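Local coordinates for outer membrane lipoprotein carrier protein LolA (Thermus thermophilus, PDB 2YZY) that is uncharacterised but, as a LolA-like protein, probably carries lipoproteins or other lipid-bearing molecules toward the outer membrane, at residues Q9-R14 / M129-V134; E120-L125 / I150-P155; F67-I70 / V75-Y78; V55-L58 / S62-G65; F160-E165 / V169-K174. One frame throughout, in Å; residues are numbered along the deposited sequence.

Contact 1: Q9-R14 / M129-V134; sequences QEILDR and MAWKLV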
# COMPACT_ATOMS: atom_id res chain seq x y z
N GLN A 9 -1.82 -0.67 -18.64
CA GLN A 9 -2.36 0.66 -18.37
C GLN A 9 -3.87 0.60 -18.23
O GLN A 9 -4.45 1.24 -17.35
CB GLN A 9 -1.97 1.63 -19.48
CG GLN A 9 -2.39 3.06 -19.22
CD GLN A 9 -1.85 3.59 -17.91
OE1 GLN A 9 -0.64 3.63 -17.68
NE2 GLN A 9 -2.76 4.01 -17.03
N GLU A 10 -4.52 -0.17 -19.11
CA GLU A 10 -5.97 -0.30 -19.08
C GLU A 10 -6.43 -0.89 -17.75
O GLU A 10 -7.42 -0.46 -17.17
CB GLU A 10 -6.44 -1.20 -20.22
CG GLU A 10 -7.93 -1.52 -20.16
CD GLU A 10 -8.38 -2.44 -21.28
OE1 GLU A 10 -7.82 -3.56 -21.39
OE2 GLU A 10 -9.29 -2.06 -22.04
N ILE A 11 -5.70 -1.90 -17.28
CA ILE A 11 -6.02 -2.56 -16.03
C ILE A 11 -5.86 -1.60 -14.86
O ILE A 11 -6.72 -1.52 -13.98
CB ILE A 11 -5.13 -3.80 -15.81
CG1 ILE A 11 -5.44 -4.84 -16.89
CG2 ILE A 11 -5.34 -4.37 -14.42
CD1 ILE A 11 -4.54 -6.05 -16.86
N LEU A 12 -4.75 -0.87 -14.84
CA LEU A 12 -4.49 0.09 -13.78
C LEU A 12 -5.58 1.15 -13.77
O LEU A 12 -6.01 1.60 -12.71
CB LEU A 12 -3.12 0.74 -13.96
CG LEU A 12 -1.91 -0.20 -13.83
CD1 LEU A 12 -0.62 0.60 -14.00
CD2 LEU A 12 -1.94 -0.89 -12.47
N ASP A 13 -6.03 1.55 -14.96
CA ASP A 13 -7.08 2.56 -15.06
C ASP A 13 -8.37 2.04 -14.44
O ASP A 13 -9.10 2.78 -13.78
CB ASP A 13 -7.33 2.95 -16.52
CG ASP A 13 -6.13 3.62 -17.16
OD1 ASP A 13 -5.52 4.50 -16.51
OD2 ASP A 13 -5.79 3.28 -18.31
N ARG A 14 -8.66 0.76 -14.66
CA ARG A 14 -9.87 0.14 -14.12
C ARG A 14 -9.80 0.12 -12.59
O ARG A 14 -10.80 0.35 -11.91
CB ARG A 14 -10.01 -1.29 -14.63
CG ARG A 14 -10.30 -1.40 -16.12
CD ARG A 14 -10.40 -2.86 -16.55
NE ARG A 14 -10.74 -3.00 -17.97
CZ ARG A 14 -11.89 -2.60 -18.50
NH1 ARG A 14 -12.82 -2.04 -17.74
NH2 ARG A 14 -12.10 -2.76 -19.80
N MET A 129 -9.61 -15.37 -10.06
CA MET A 129 -8.75 -15.08 -11.19
C MET A 129 -8.18 -13.68 -11.09
O MET A 129 -8.88 -12.72 -10.76
CB MET A 129 -9.52 -15.23 -12.51
CG MET A 129 -9.87 -16.66 -12.86
SD MET A 129 -8.42 -17.75 -12.81
CE MET A 129 -7.29 -16.86 -13.87
N ALA A 130 -6.89 -13.56 -11.37
CA ALA A 130 -6.21 -12.27 -11.30
C ALA A 130 -5.27 -12.08 -12.47
O ALA A 130 -4.83 -13.05 -13.10
CB ALA A 130 -5.43 -12.17 -10.00
N TRP A 131 -4.97 -10.83 -12.78
CA TRP A 131 -4.04 -10.49 -13.84
C TRP A 131 -2.67 -10.39 -13.19
O TRP A 131 -2.53 -9.86 -12.09
CB TRP A 131 -4.36 -9.13 -14.45
CG TRP A 131 -5.58 -9.09 -15.31
CD1 TRP A 131 -5.78 -9.75 -16.49
CD2 TRP A 131 -6.75 -8.29 -15.09
NE1 TRP A 131 -7.00 -9.41 -17.02
CE2 TRP A 131 -7.61 -8.51 -16.19
CE3 TRP A 131 -7.15 -7.41 -14.08
CZ2 TRP A 131 -8.86 -7.88 -16.30
CZ3 TRP A 131 -8.39 -6.78 -14.19
CH2 TRP A 131 -9.23 -7.02 -15.29
N LYS A 132 -1.65 -10.92 -13.87
CA LYS A 132 -0.29 -10.83 -13.36
C LYS A 132 0.45 -9.82 -14.23
O LYS A 132 0.66 -10.05 -15.43
CB LYS A 132 0.44 -12.18 -13.44
CG LYS A 132 1.91 -12.10 -13.01
CD LYS A 132 2.67 -13.39 -13.31
CE LYS A 132 4.14 -13.26 -12.94
NZ LYS A 132 4.97 -14.34 -13.56
N LEU A 133 0.83 -8.69 -13.64
CA LEU A 133 1.56 -7.67 -14.37
C LEU A 133 3.03 -7.78 -13.98
O LEU A 133 3.35 -8.06 -12.82
CB LEU A 133 1.04 -6.27 -14.02
CG LEU A 133 -0.45 -5.98 -14.20
CD1 LEU A 133 -0.72 -4.52 -13.83
CD2 LEU A 133 -0.87 -6.25 -15.64
N VAL A 134 3.92 -7.57 -14.94
CA VAL A 134 5.34 -7.65 -14.67
C VAL A 134 6.06 -6.44 -15.26
O VAL A 134 5.63 -5.89 -16.27
CB VAL A 134 5.94 -8.95 -15.25
CG1 VAL A 134 5.34 -10.15 -14.55
CG2 VAL A 134 5.68 -9.03 -16.75

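Contact 2: E120-L125 / I150-P155; sequences EGEVRL and ILKADP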
# COMPACT_ATOMS: atom_id res chain seq x y z
N GLU A 120 1.39 -9.87 -18.29
CA GLU A 120 1.97 -11.14 -18.71
C GLU A 120 0.87 -12.16 -18.97
O GLU A 120 0.97 -12.99 -19.87
CB GLU A 120 2.92 -11.69 -17.64
CG GLU A 120 3.69 -12.90 -18.14
CD GLU A 120 4.51 -13.56 -17.06
OE1 GLU A 120 3.91 -14.19 -16.16
OE2 GLU A 120 5.76 -13.46 -17.11
N GLY A 121 -0.19 -12.10 -18.17
CA GLY A 121 -1.29 -13.03 -18.33
C GLY A 121 -2.13 -13.09 -17.07
O GLY A 121 -2.16 -12.14 -16.30
N GLU A 122 -2.81 -14.21 -16.86
CA GLU A 122 -3.63 -14.35 -15.67
C GLU A 122 -3.23 -15.57 -14.85
O GLU A 122 -2.56 -16.48 -15.35
CB GLU A 122 -5.11 -14.44 -16.05
CG GLU A 122 -5.41 -15.49 -17.08
CD GLU A 122 -6.88 -15.51 -17.47
OE1 GLU A 122 -7.41 -14.43 -17.80
OE2 GLU A 122 -7.48 -16.60 -17.44
N VAL A 123 -3.64 -15.57 -13.59
CA VAL A 123 -3.33 -16.67 -12.69
C VAL A 123 -4.42 -16.77 -11.64
O VAL A 123 -4.96 -15.76 -11.19
CB VAL A 123 -1.97 -16.46 -11.99
CG1 VAL A 123 -1.99 -15.17 -11.17
CG2 VAL A 123 -1.65 -17.65 -11.10
N ARG A 124 -4.77 -18.00 -11.27
CA ARG A 124 -5.80 -18.19 -10.27
C ARG A 124 -5.22 -18.06 -8.87
O ARG A 124 -4.28 -18.76 -8.50
CB ARG A 124 -6.46 -19.56 -10.43
CG ARG A 124 -7.35 -19.95 -9.26
CD ARG A 124 -8.24 -21.15 -9.57
NE ARG A 124 -9.43 -20.77 -10.33
CZ ARG A 124 -9.45 -20.52 -11.64
NH1 ARG A 124 -8.33 -20.62 -12.35
NH2 ARG A 124 -10.58 -20.18 -12.23
N LEU A 125 -5.79 -17.13 -8.10
CA LEU A 125 -5.36 -16.90 -6.73
C LEU A 125 -6.52 -17.27 -5.82
O LEU A 125 -7.63 -17.51 -6.29
CB LEU A 125 -5.00 -15.42 -6.54
CG LEU A 125 -3.90 -14.84 -7.44
CD1 LEU A 125 -3.70 -13.37 -7.11
CD2 LEU A 125 -2.61 -15.62 -7.24
N ILE A 150 -3.53 -8.25 -9.85
CA ILE A 150 -4.79 -7.52 -9.77
C ILE A 150 -6.00 -8.44 -9.93
O ILE A 150 -6.11 -9.17 -10.92
CB ILE A 150 -4.87 -6.45 -10.89
CG1 ILE A 150 -3.65 -5.53 -10.83
CG2 ILE A 150 -6.18 -5.67 -10.79
CD1 ILE A 150 -3.51 -4.74 -9.53
N LEU A 151 -6.90 -8.41 -8.94
CA LEU A 151 -8.11 -9.23 -8.98
C LEU A 151 -8.93 -8.79 -10.20
O LEU A 151 -9.14 -7.60 -10.41
CB LEU A 151 -8.92 -9.03 -7.70
CG LEU A 151 -10.22 -9.84 -7.55
CD1 LEU A 151 -9.90 -11.32 -7.51
CD2 LEU A 151 -10.93 -9.43 -6.26
N LYS A 152 -9.39 -9.75 -11.00
CA LYS A 152 -10.16 -9.42 -12.20
C LYS A 152 -11.62 -9.02 -11.96
O LYS A 152 -12.08 -8.01 -12.49
CB LYS A 152 -10.12 -10.58 -13.20
CG LYS A 152 -8.75 -10.83 -13.82
CD LYS A 152 -8.79 -11.99 -14.82
CE LYS A 152 -9.67 -11.68 -16.02
NZ LYS A 152 -9.70 -12.81 -16.99
N ALA A 153 -12.33 -9.81 -11.17
CA ALA A 153 -13.75 -9.57 -10.88
C ALA A 153 -14.04 -8.22 -10.22
O ALA A 153 -15.06 -7.60 -10.49
CB ALA A 153 -14.30 -10.69 -10.03
N ASP A 154 -13.13 -7.79 -9.35
CA ASP A 154 -13.28 -6.52 -8.64
C ASP A 154 -11.88 -5.91 -8.63
O ASP A 154 -11.15 -6.02 -7.64
CB ASP A 154 -13.79 -6.77 -7.22
CG ASP A 154 -13.98 -5.49 -6.42
OD1 ASP A 154 -14.40 -4.48 -7.01
OD2 ASP A 154 -13.72 -5.51 -5.20
N PRO A 155 -11.48 -5.28 -9.74
CA PRO A 155 -10.18 -4.64 -9.95
C PRO A 155 -9.56 -3.93 -8.75
O PRO A 155 -9.94 -2.81 -8.41
CB PRO A 155 -10.43 -3.70 -11.12
CG PRO A 155 -11.41 -4.48 -11.93
CD PRO A 155 -12.37 -4.98 -10.88

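Contact 3: F67-I70 / V75-Y78; sequences FTVI and VWNY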
# COMPACT_ATOMS: atom_id res chain seq x y z
N PHE A 67 2.36 5.15 12.32
CA PHE A 67 1.38 5.34 11.28
C PHE A 67 1.84 6.46 10.37
O PHE A 67 2.67 7.29 10.76
CB PHE A 67 -0.04 5.59 11.84
CG PHE A 67 -0.21 6.91 12.56
CD1 PHE A 67 -0.41 8.09 11.85
CD2 PHE A 67 -0.22 6.95 13.95
CE1 PHE A 67 -0.62 9.30 12.53
CE2 PHE A 67 -0.43 8.15 14.63
CZ PHE A 67 -0.63 9.32 13.92
N THR A 68 1.34 6.43 9.14
CA THR A 68 1.68 7.44 8.16
C THR A 68 0.40 8.01 7.59
O THR A 68 -0.53 7.28 7.25
CB THR A 68 2.48 6.82 7.00
OG1 THR A 68 3.70 6.26 7.50
CG2 THR A 68 2.81 7.89 5.95
N VAL A 69 0.33 9.34 7.51
CA VAL A 69 -0.84 9.99 6.94
C VAL A 69 -0.35 10.74 5.71
O VAL A 69 0.60 11.52 5.79
CB VAL A 69 -1.49 10.99 7.92
CG1 VAL A 69 -2.67 11.68 7.24
CG2 VAL A 69 -1.96 10.25 9.16
N ILE A 70 -0.98 10.49 4.57
CA ILE A 70 -0.58 11.16 3.35
C ILE A 70 -1.70 12.04 2.82
O ILE A 70 -2.86 11.62 2.76
CB ILE A 70 -0.17 10.15 2.26
CG1 ILE A 70 0.96 9.26 2.77
CG2 ILE A 70 0.28 10.88 1.00
CD1 ILE A 70 1.31 8.12 1.85
N VAL A 75 3.09 14.86 4.21
CA VAL A 75 3.12 13.52 4.76
C VAL A 75 3.46 13.55 6.24
O VAL A 75 4.39 14.25 6.65
CB VAL A 75 4.18 12.65 4.03
CG1 VAL A 75 4.31 11.30 4.71
CG2 VAL A 75 3.79 12.47 2.57
N TRP A 76 2.71 12.80 7.04
CA TRP A 76 2.97 12.72 8.47
C TRP A 76 3.46 11.32 8.78
O TRP A 76 2.85 10.34 8.35
CB TRP A 76 1.70 12.94 9.30
CG TRP A 76 1.06 14.28 9.22
CD1 TRP A 76 1.58 15.42 8.67
CD2 TRP A 76 -0.23 14.64 9.74
NE1 TRP A 76 0.69 16.46 8.82
CE2 TRP A 76 -0.42 16.01 9.47
CE3 TRP A 76 -1.23 13.93 10.42
CZ2 TRP A 76 -1.59 16.69 9.85
CZ3 TRP A 76 -2.39 14.61 10.79
CH2 TRP A 76 -2.56 15.98 10.50
N ASN A 77 4.55 11.21 9.52
CA ASN A 77 5.04 9.90 9.91
C ASN A 77 5.16 9.90 11.42
O ASN A 77 6.02 10.58 11.99
CB ASN A 77 6.39 9.60 9.27
CG ASN A 77 6.25 9.05 7.87
OD1 ASN A 77 5.81 7.91 7.68
ND2 ASN A 77 6.60 9.85 6.87
N TYR A 78 4.28 9.15 12.08
CA TYR A 78 4.32 9.06 13.53
C TYR A 78 5.15 7.85 13.94
O TYR A 78 4.91 6.73 13.48
CB TYR A 78 2.90 8.94 14.11
CG TYR A 78 2.91 8.89 15.62
CD1 TYR A 78 3.32 9.99 16.37
CD2 TYR A 78 2.57 7.72 16.31
CE1 TYR A 78 3.40 9.94 17.76
CE2 TYR A 78 2.65 7.65 17.70
CZ TYR A 78 3.07 8.77 18.42
OH TYR A 78 3.17 8.71 19.79
O HOH W 1 5.57 6.09 10.36

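Contact 4: V55-L58 / S62-G65; sequences VEFL and SLEG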
# COMPACT_ATOMS: atom_id res chain seq x y z
N VAL A 55 -1.70 4.72 6.77
CA VAL A 55 -1.17 3.37 6.94
C VAL A 55 -0.79 3.22 8.41
O VAL A 55 -0.08 4.06 8.96
CB VAL A 55 0.08 3.14 6.06
CG1 VAL A 55 0.60 1.72 6.26
CG2 VAL A 55 -0.28 3.39 4.59
N GLU A 56 -1.28 2.16 9.04
CA GLU A 56 -1.01 1.90 10.45
C GLU A 56 -0.24 0.60 10.58
O GLU A 56 -0.69 -0.45 10.13
CB GLU A 56 -2.33 1.82 11.22
CG GLU A 56 -3.09 3.15 11.20
CD GLU A 56 -4.44 3.10 11.89
OE1 GLU A 56 -4.74 2.09 12.55
OE2 GLU A 56 -5.19 4.10 11.77
N PHE A 57 0.93 0.66 11.20
CA PHE A 57 1.78 -0.51 11.34
C PHE A 57 1.56 -1.34 12.59
O PHE A 57 1.40 -0.80 13.69
CB PHE A 57 3.24 -0.07 11.24
CG PHE A 57 3.57 0.59 9.93
CD1 PHE A 57 3.93 -0.18 8.82
CD2 PHE A 57 3.47 1.97 9.79
CE1 PHE A 57 4.18 0.43 7.60
CE2 PHE A 57 3.72 2.58 8.57
CZ PHE A 57 4.07 1.81 7.47
N LEU A 58 1.57 -2.66 12.40
CA LEU A 58 1.38 -3.61 13.49
C LEU A 58 2.62 -4.49 13.72
O LEU A 58 2.87 -4.93 14.84
CB LEU A 58 0.16 -4.49 13.19
CG LEU A 58 -1.17 -3.72 13.19
CD1 LEU A 58 -2.27 -4.59 12.59
CD2 LEU A 58 -1.52 -3.30 14.60
N SER A 62 9.70 -2.91 15.61
CA SER A 62 10.26 -1.58 15.40
C SER A 62 9.25 -0.58 14.82
O SER A 62 9.45 0.63 14.94
CB SER A 62 11.48 -1.66 14.49
OG SER A 62 11.12 -2.15 13.21
N LEU A 63 8.19 -1.08 14.19
CA LEU A 63 7.18 -0.21 13.58
C LEU A 63 5.83 -0.26 14.29
O LEU A 63 4.96 0.57 14.03
CB LEU A 63 6.97 -0.57 12.11
CG LEU A 63 8.18 -0.55 11.17
CD1 LEU A 63 7.71 -0.80 9.74
CD2 LEU A 63 8.89 0.78 11.26
N GLU A 64 5.65 -1.23 15.18
CA GLU A 64 4.39 -1.40 15.90
C GLU A 64 3.89 -0.08 16.50
O GLU A 64 4.58 0.53 17.32
CB GLU A 64 4.57 -2.45 17.00
CG GLU A 64 3.29 -2.83 17.73
CD GLU A 64 3.56 -3.77 18.89
OE1 GLU A 64 4.19 -4.82 18.68
OE2 GLU A 64 3.14 -3.45 20.03
N GLY A 65 2.69 0.34 16.10
CA GLY A 65 2.14 1.58 16.63
C GLY A 65 2.35 2.81 15.76
O GLY A 65 1.67 3.82 15.93
O HOH W 2 4.89 -6.05 16.42

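Contact 5: F160-E165 / V169-K174; sequences FVFLDE and VLADLK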
# COMPACT_ATOMS: atom_id res chain seq x y z
N PHE A 160 2.09 -7.64 -4.23
CA PHE A 160 3.22 -6.93 -4.83
C PHE A 160 4.46 -7.74 -4.51
O PHE A 160 4.72 -8.06 -3.35
CB PHE A 160 3.38 -5.53 -4.21
CG PHE A 160 2.19 -4.63 -4.38
CD1 PHE A 160 2.22 -3.58 -5.28
CD2 PHE A 160 1.05 -4.81 -3.59
CE1 PHE A 160 1.13 -2.71 -5.40
CE2 PHE A 160 -0.04 -3.95 -3.71
CZ PHE A 160 0.00 -2.90 -4.61
N VAL A 161 5.25 -8.07 -5.54
CA VAL A 161 6.47 -8.84 -5.34
C VAL A 161 7.64 -8.14 -6.00
O VAL A 161 7.61 -7.87 -7.20
CB VAL A 161 6.36 -10.26 -5.94
CG1 VAL A 161 7.60 -11.06 -5.60
CG2 VAL A 161 5.12 -10.97 -5.42
N PHE A 162 8.67 -7.84 -5.22
CA PHE A 162 9.86 -7.16 -5.72
C PHE A 162 11.02 -8.15 -5.76
O PHE A 162 11.30 -8.82 -4.77
CB PHE A 162 10.18 -5.97 -4.81
CG PHE A 162 9.11 -4.92 -4.80
CD1 PHE A 162 9.09 -3.92 -5.76
CD2 PHE A 162 8.08 -4.97 -3.86
CE1 PHE A 162 8.06 -2.98 -5.80
CE2 PHE A 162 7.05 -4.04 -3.89
CZ PHE A 162 7.04 -3.04 -4.86
N LEU A 163 11.69 -8.22 -6.91
CA LEU A 163 12.79 -9.15 -7.11
C LEU A 163 14.12 -8.46 -7.42
O LEU A 163 14.14 -7.38 -8.01
CB LEU A 163 12.46 -10.08 -8.27
CG LEU A 163 11.07 -10.73 -8.30
CD1 LEU A 163 10.87 -11.42 -9.64
CD2 LEU A 163 10.94 -11.71 -7.15
N ASP A 164 15.22 -9.10 -7.04
CA ASP A 164 16.53 -8.53 -7.34
C ASP A 164 16.99 -9.08 -8.69
O ASP A 164 16.22 -9.72 -9.40
CB ASP A 164 17.56 -8.85 -6.24
CG ASP A 164 17.93 -10.33 -6.17
OD1 ASP A 164 17.60 -11.09 -7.11
OD2 ASP A 164 18.57 -10.73 -5.17
N GLU A 165 18.25 -8.83 -9.03
CA GLU A 165 18.82 -9.28 -10.30
C GLU A 165 18.74 -10.79 -10.55
O GLU A 165 18.54 -11.22 -11.69
CB GLU A 165 20.28 -8.83 -10.40
CG GLU A 165 20.50 -7.33 -10.30
CD GLU A 165 19.84 -6.56 -11.43
OE1 GLU A 165 20.10 -6.89 -12.60
OE2 GLU A 165 19.06 -5.63 -11.14
N VAL A 169 13.43 -12.87 -4.08
CA VAL A 169 12.39 -12.01 -3.53
C VAL A 169 12.94 -11.10 -2.43
O VAL A 169 13.53 -11.56 -1.45
CB VAL A 169 11.24 -12.85 -2.94
CG1 VAL A 169 10.25 -11.94 -2.22
CG2 VAL A 169 10.54 -13.61 -4.05
N LEU A 170 12.75 -9.80 -2.62
CA LEU A 170 13.20 -8.80 -1.65
C LEU A 170 12.04 -8.44 -0.74
O LEU A 170 12.21 -8.18 0.45
CB LEU A 170 13.70 -7.55 -2.38
CG LEU A 170 14.95 -7.75 -3.24
CD1 LEU A 170 15.20 -6.51 -4.09
CD2 LEU A 170 16.15 -8.03 -2.34
N ALA A 171 10.84 -8.43 -1.32
CA ALA A 171 9.63 -8.12 -0.58
C ALA A 171 8.44 -8.78 -1.27
O ALA A 171 8.35 -8.80 -2.49
CB ALA A 171 9.42 -6.61 -0.52
N ASP A 172 7.54 -9.33 -0.46
CA ASP A 172 6.35 -10.00 -0.96
C ASP A 172 5.22 -9.55 -0.05
O ASP A 172 5.09 -10.04 1.07
CB ASP A 172 6.54 -11.51 -0.89
CG ASP A 172 5.37 -12.29 -1.46
OD1 ASP A 172 4.34 -11.67 -1.82
OD2 ASP A 172 5.47 -13.53 -1.54
N LEU A 173 4.43 -8.59 -0.52
CA LEU A 173 3.33 -8.05 0.28
C LEU A 173 1.97 -8.39 -0.30
O LEU A 173 1.71 -8.13 -1.47
CB LEU A 173 3.49 -6.53 0.40
CG LEU A 173 4.79 -6.08 1.07
CD1 LEU A 173 4.90 -4.57 1.02
CD2 LEU A 173 4.83 -6.57 2.51
N LYS A 174 1.11 -8.97 0.53
CA LYS A 174 -0.21 -9.37 0.09
C LYS A 174 -1.30 -8.54 0.75
O LYS A 174 -1.18 -8.13 1.90
CB LYS A 174 -0.44 -10.85 0.41
CG LYS A 174 0.60 -11.78 -0.20
CD LYS A 174 0.34 -13.23 0.18
CE LYS A 174 -0.98 -13.73 -0.37
NZ LYS A 174 -1.19 -15.18 -0.07

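Contact 1: Q9-R14 / M129-V134
Ile11 lays its outer methyl, CD1, over one face of the Trp131 indole, joining the N-terminal helix 7-18 to strand 128-136 of the unclosed beta-barrel expected of a LolA-like fold. The touch is a CH-pi contact: Ile11 CD1 stands 3.7 Å from the centroid of the Trp131 five-membered ring, only 17° off the ring normal. The second branch of the isoleucine leans toward the six-membered half of the indole, with Ile11 CG2 3.6 Å from Trp131 CE3, so both arms of one residue are spread across the same aromatic system. The isoleucine's first torsion (chi1 -65°) sets CG1 beside the backbone N and CG2 beside the carbonyl carbon, which is how the two arms can serve the two rings.

Helix and strand axes come within 10.6 Å and run at 124° to each other, a gap bridged purely by side chains, with no hydrogen bond from one segment to the other. Two residues farther along the strand, Leu133 also turns its side chain to the helix. Ile150 of the neighbouring strand 145-151 packs against both Ile11 and Trp131, extending the apolar patch beneath the helix.

On the helix itself, Gln9 NE2 donates to Asp13 OD1 one turn on, meeting the carboxylate from above its plane. Ile11 CD1 also reaches Leu133 CD2 at 3.9 Å, and a more distant apolar touch comes from the next helix residue, with Leu12 CD2 4.1 Å from Leu133 CD1.

Contact 2: E120-L125 / I150-P155
A single ion pair carries this whole contact: Lys152 NZ reaches across the width of an intervening strand to donate to Glu122 OE1 at 2.9 Å. The closest CA atoms, those of Glu122 and Lys152, are still 8.9 Å apart, so the two side chains do all the bridging. The ammonium meets OE1 on its syn side, 34° out of the carboxylate plane. Glu122 CG sits between the backbone N and the carbonyl carbon (chi1 53°), and from there the chain runs extended to its carboxylate. Lys152 approaches by a bent route, turning at chi3 (64°) before its last bond straightens out. Both side chains lie toward the surface, so solvent would be expected to weaken the attraction somewhat.

Just before Glu122, Glu120 and Gly121 pair together with Lys132 in a classic beta bulge, where the backbone angles of Gly121 suit glycine alone.

The strand spanned by the pair is 128-136: Met129 packs on both Glu122 and Lys152, while Trp131 touches Lys152. Strand 116-125 lies on one flank of it and strand 145-151 on the other, with Lys152 in the turn that follows and Pro155 touching Val15 of helix 7-18.

Contact 3: F67-I70 / V75-Y78
Phe67 turns one ring face onto the CB of Tyr78, which lies 3.5 Å from the ring centroid and almost directly over its centre, a CH-pi contact within the beta hairpin of strands 67-70 and 75-79. The phenyl gets there because its first torsion swings the ring across toward its strand partner. Tyr78 instead has CG anti to the backbone N, and its ring leads away. The planes are 28° from parallel, and the rings are slid so far apart that they scarcely overlap, although Phe67 CE2 still comes within 3.5 Å of Tyr78 CD2. The tyrosine hydroxyl reaches Asn83, and Arg54 makes a cation-pi contact with Phe67.

Between the strands, Phe67-Tyr78 and Val69-Trp76 are hydrogen-bonded pairs, each with two backbone bonds. Trp76 N to Val69 O is the straightest, at 173°. On the face that carries Phe67 and Tyr78, Val69 CB lies 3.9 Å from Trp76 CE3, the two side chains running alongside each other.

The other face bears the non-hydrogen-bonded pairs. Here Ile70 and Val75 meet loosely through their CG2 methyls, while Thr68 and Asn77 lie side by side with their polar ends together. Water 1 lies near that end, 3.2 Å from Asn77 OD1. The hydroxyl Thr68 OG1 donates to Asn77 OD1 at 2.7 Å, tilted 31° from the amide carbonyl plane.

Contact 4: V55-L58 / S62-G65
Just past Leu58 the chain leaves strand 52-59 and folds back through 62-65, which has no regular secondary structure, bringing the CA atoms of Leu58 and Glu64 to 4.4 Å. One backbone bond joins the two segments: Gly65 N donates to Phe57 O at 3.0 Å, with the donor tilted 33° from the carbonyl plane; Asn66 continues the pairing with Phe57. Gly65 adopts a positive phi (97°), where a CB would run into the carbonyl O of Glu64, so the backbone here calls for glycine.

Phe57 CB lies 3.3 Å from Leu63 O and also meets Leu63 CB, while farther out Phe57 CD1 and Leu63 CD1 come to 3.9 Å. The two side chains cross, touching at their roots and again where CD1 meets the ring. Val55 CG1 lies over one ring face, offset toward the rim. This turn links strands 52-59 and 67-70, antiparallel neighbours in the unclosed barrel expected of a LolA-like fold, and Thr68 also packs against Phe57.

Glu64 starts out away from the strand, yet its CB and CG brush Leu58 O. With CG anti to the backbone N (chi1 -174°) and the chain extended beyond, the carboxylate is carried outward to water 2. That water donates both to Leu58 O at 2.8 Å and to Glu64 OE1 at 2.7 Å. Glu64 OE2 is hydrogen-bonded to a bound methylpentanediol, probably from the crystallisation liquor.

Contact 5: F160-E165 / V169-K174
A beta hairpin built from strands 156-163 and 169-180 carries a classic beta bulge close to its turn, where Leu170 and Ala171 together sit opposite the single residue Phe162. The bulge shifts the register by one residue: Phe162 pairs with Ala171, but Leu163 next to it pairs with Val169. Phe162 bonds to both bulge residues, its N donating to Ala171 O at 2.9 Å while its O accepts from Leu170 N at 2.8 Å. Away from the turn the pairing is regular antiparallel, and Phe160 and Leu173 exchange two backbone bonds.

Phe160, Phe162, Ala171 and Leu173 share one face of the sheet. Phe162 CD2 lies 4.0 Å from the small Ala171 CB, and the ring meets Phe143 edge-to-face from outside the hairpin. Phe160 instead directs a ring edge at backbone, with Leu173 O lying near its plane.

The reverse face carries Val161, Leu163, Val169 and Asp172. Val169 CG2 is set beside its own backbone N, which brings it to Leu163 CD2 at 3.7 Å and, less closely, to Val161 CG1. Val161 and Asp172 run alongside each other, with Val161 CG2 3.7 Å from Asp172 OD1; the aspartate makes a salt bridge to Arg159 through OD2.

At the turn, Asp164 OD1 accepts from the backbone N of Lys168, a chi1 of 68° folding the carboxylate back over its own backbone. The same side chain is flanked by the bulge leucine, where Leu170 CD1 touches Asp164 CB at 4.0 Å.

Contacts 1 and 2 share one end of the fold, their centres about 7 Å apart: strand 128-136 lies between the strand of Glu122 and strand 145-151, which leads into Lys152, and Trp131 N comes 2.7 Å from Ile150 O. Contact 5, on the hairpin of 156-163 and 169-180 that follows strand 145-151, is about 17 Å from contact 1, centre to centre. On the other side of the chain's centre from contacts 1 and 2, contacts 3 and 4 adjoin, with Thr68 N 2.8 Å from Val55 O. Methylpentanediol, probably from the crystallisation liquor, lies near Lys132 (contact 1), Glu120 (contact 2), Glu64 (contact 4) and Leu163 (contact 5).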